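Local coordinates for protein chitinase (Paenibacillus sp. FPU-7, PDB 5GZT) that probably catalyses the random endo-hydrolysis of the beta-1,4 linkages between N-acetylglucosamine units in chitin and chitodextrins, at residues Q680-P685 / A742-N747. Residues are numbered along the deposited sequence; the frame is centred on the assembly and turned at random.
Sequences QGTLKP and AVLEAN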
ATOM      1  N   GLN B 680     -20.404   2.154   4.237  1.00 19.55           N
ATOM      2  CA  GLN B 680     -19.362   1.762   5.194  1.00 22.86           C
ATOM      3  C   GLN B 680     -19.979   0.699   6.063  1.00 19.85           C
ATOM      4  O   GLN B 680     -21.061   0.917   6.582  1.00 18.41           O
ATOM      5  CB  GLN B 680     -18.829   2.983   5.938  1.00 26.75           C
ATOM      6  CG  GLN B 680     -17.825   2.604   6.986  1.00 37.36           C
ATOM      7  CD  GLN B 680     -16.939   3.750   7.452  1.00 40.75           C
ATOM      8  OE1 GLN B 680     -17.268   4.446   8.436  1.00 43.38           O
ATOM      9  NE2 GLN B 680     -15.787   3.909   6.794  1.00 38.12           N
ATOM     10  N   GLY B 681     -19.335  -0.491   6.161  1.00 17.48           N
ATOM     11  CA  GLY B 681     -19.964  -1.629   6.835  1.00 15.42           C
ATOM     12  C   GLY B 681     -20.611  -2.541   5.822  1.00 16.45           C
ATOM     13  O   GLY B 681     -20.974  -2.088   4.723  1.00 16.30           O
ATOM     14  N   THR B 682     -20.815  -3.802   6.202  1.00 15.72           N
ATOM     15  CA  THR B 682     -21.331  -4.826   5.332  1.00 14.67           C
ATOM     16  C   THR B 682     -22.423  -5.556   6.026  1.00 14.90           C
ATOM     17  O   THR B 682     -22.156  -6.242   6.999  1.00 16.49           O
ATOM     18  CB  THR B 682     -20.184  -5.785   4.924  1.00 14.49           C
ATOM     19  OG1 THR B 682     -18.997  -5.004   4.538  1.00 14.35           O
ATOM     20  CG2 THR B 682     -20.612  -6.669   3.840  1.00 15.77           C
ATOM     21  N   LEU B 683     -23.663  -5.514   5.497  1.00 13.07           N
ATOM     22  CA  LEU B 683     -24.749  -6.243   6.087  1.00 12.33           C
ATOM     23  C   LEU B 683     -24.448  -7.764   6.099  1.00 14.20           C
ATOM     24  O   LEU B 683     -23.851  -8.315   5.180  1.00 14.39           O
ATOM     25  CB  LEU B 683     -26.083  -6.052   5.352  1.00 11.62           C
ATOM     26  CG  LEU B 683     -26.617  -4.619   5.150  1.00 12.92           C
ATOM     27  CD1 LEU B 683     -27.833  -4.660   4.268  1.00 14.72           C
ATOM     28  CD2 LEU B 683     -26.916  -4.056   6.532  1.00 13.13           C
ATOM     29  N   LYS B 684     -24.911  -8.407   7.174  1.00 14.51           N
ATOM     30  CA  LYS B 684     -25.157  -9.848   7.159  1.00 15.26           C
ATOM     31  C   LYS B 684     -25.976 -10.175   5.903  1.00 14.72           C
ATOM     32  O   LYS B 684     -26.888  -9.398   5.485  1.00 14.21           O
ATOM     33  CB  LYS B 684     -25.937 -10.268   8.383  1.00 16.08           C
ATOM     34  CG  LYS B 684     -25.162 -10.076   9.705  1.00 17.18           C
ATOM     35  CD  LYS B 684     -26.014 -10.457  10.931  1.00 16.45           C
ATOM     36  CE  LYS B 684     -26.994  -9.386  11.277  1.00 17.25           C
ATOM     37  NZ  LYS B 684     -28.080  -9.740  12.252  1.00 18.01           N
ATOM     38  N   PRO B 685     -25.737 -11.328   5.334  1.00 14.07           N
ATOM     39  CA  PRO B 685     -26.510 -11.677   4.157  1.00 14.03           C
ATOM     40  C   PRO B 685     -28.021 -11.613   4.388  1.00 15.40           C
ATOM     41  O   PRO B 685     -28.769 -11.286   3.441  1.00 15.79           O
ATOM     42  CB  PRO B 685     -26.016 -13.104   3.819  1.00 15.66           C
ATOM     43  CG  PRO B 685     -24.637 -13.131   4.396  1.00 14.96           C
ATOM     44  CD  PRO B 685     -24.597 -12.239   5.579  1.00 14.49           C
ATOM     45  N   ALA B 742     -26.380  -5.003  12.581  1.00 16.90           N
ATOM     46  CA  ALA B 742     -26.722  -5.400  11.186  1.00 16.36           C
ATOM     47  C   ALA B 742     -25.559  -5.905  10.404  1.00 17.45           C
ATOM     48  O   ALA B 742     -25.777  -6.595   9.429  1.00 16.78           O
ATOM     49  CB  ALA B 742     -27.348  -4.221  10.414  1.00 18.41           C
ATOM     50  N   VAL B 743     -24.330  -5.531  10.786  1.00 16.14           N
ATOM     51  CA  VAL B 743     -23.170  -5.740   9.906  1.00 17.01           C
ATOM     52  C   VAL B 743     -22.276  -6.874  10.450  1.00 17.68           C
ATOM     53  O   VAL B 743     -22.382  -7.274  11.590  1.00 15.97           O
ATOM     54  CB  VAL B 743     -22.328  -4.474   9.720  1.00 17.81           C
ATOM     55  CG1 VAL B 743     -23.209  -3.381   9.063  1.00 20.32           C
ATOM     56  CG2 VAL B 743     -21.760  -3.948  11.048  1.00 19.53           C
ATOM     57  N   LEU B 744     -21.382  -7.303   9.590  1.00 17.34           N
ATOM     58  CA  LEU B 744     -20.481  -8.404   9.764  1.00 17.41           C
ATOM     59  C   LEU B 744     -19.248  -7.941  10.519  1.00 16.95           C
ATOM     60  O   LEU B 744     -18.643  -8.720  11.188  1.00 19.66           O
ATOM     61  CB  LEU B 744     -20.057  -8.928   8.334  1.00 16.85           C
ATOM     62  CG  LEU B 744     -21.151  -9.736   7.621  1.00 16.98           C
ATOM     63  CD1 LEU B 744     -20.751 -10.164   6.195  1.00 16.84           C
ATOM     64  CD2 LEU B 744     -21.560 -10.948   8.379  1.00 15.67           C
ATOM     65  N   GLU B 745     -18.832  -6.712  10.306  1.00 15.65           N
ATOM     66  CA  GLU B 745     -17.692  -6.173  10.961  1.00 17.74           C
ATOM     67  C   GLU B 745     -17.969  -6.104  12.452  1.00 19.23           C
ATOM     68  O   GLU B 745     -19.106  -5.916  12.886  1.00 25.69           O
ATOM     69  CB  GLU B 745     -17.393  -4.751  10.454  1.00 16.57           C
ATOM     70  CG  GLU B 745     -16.882  -4.676   9.009  1.00 16.57           C
ATOM     71  CD  GLU B 745     -18.001  -4.707   7.931  1.00 16.28           C
ATOM     72  OE1 GLU B 745     -19.169  -4.902   8.291  1.00 18.08           O
ATOM     73  OE2 GLU B 745     -17.728  -4.533   6.736  1.00 15.90           O
ATOM     74  N   ALA B 746     -16.945  -6.188  13.232  1.00 22.26           N
ATOM     75  CA  ALA B 746     -17.059  -6.407  14.701  1.00 24.13           C
ATOM     76  C   ALA B 746     -17.409  -5.177  15.518  1.00 27.75           C
ATOM     77  O   ALA B 746     -18.256  -5.264  16.394  1.00 40.06           O
ATOM     78  CB  ALA B 746     -15.738  -6.997  15.242  1.00 25.71           C
ATOM     79  N   ASN B 747     -16.765  -4.050  15.348  1.00 26.15           N
ATOM     80  CA  ASN B 747     -17.051  -3.033  16.422  1.00 33.07           C
ATOM     81  C   ASN B 747     -17.522  -1.688  15.854  1.00 29.88           C
ATOM     82  O   ASN B 747     -17.148  -0.636  16.335  1.00 31.14           O
ATOM     83  CB  ASN B 747     -15.794  -2.813  17.319  1.00 38.94           C
ATOM     84  CG  ASN B 747     -15.358  -4.083  18.053  1.00 43.11           C
ATOM     85  OD1 ASN B 747     -16.039  -4.580  18.982  1.00 47.70           O
ATOM     86  ND2 ASN B 747     -14.221  -4.626  17.627  1.00 45.79           N
TER
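Ala742 O accepts a 3.0 Å hydrogen bond from Lys684 N, half of an isolated antiparallel beta bridge between two loops of the immunoglobulin-like domain. Small enough to sit close, the Ala742 methyl touches Leu683 CD2, and the aliphatic part of Lys684 skirts the Ala742 carbonyl on its way to a salt bridge with Asp691. Val743 pairs with Leu683 as the non-hydrogen-bonded pair, CA to CA 4.2 Å; its branched CB lies against Thr682 O, while Gly681 suits its spot because its backbone angles exclude a CB, which would also crowd Val743 CG1. Leu744 N completes the bridge with a 2.9 Å bond to Thr682 O. Leu744 CD2 meets Lys684 CG at 3.9 Å, the two side chains crossing at a slant, with Arg579 and Trp581 of the neighbouring glycoside hydrolase family 18 region also touching the leucine. Glu745, bent at chi2 (83°), turns its carboxylate back to grip Thr682 twice. Glu745 OE1 takes Thr682 N at 2.9 Å. Shortened to an alanine, this position would probably leave the buried Thr682 N-H without its acceptor and the hydroxyl with Thr602 but no carboxylate. In the second bond Glu745 OE2 offers its syn lone pair to Thr682 OG1 at 2.6 Å.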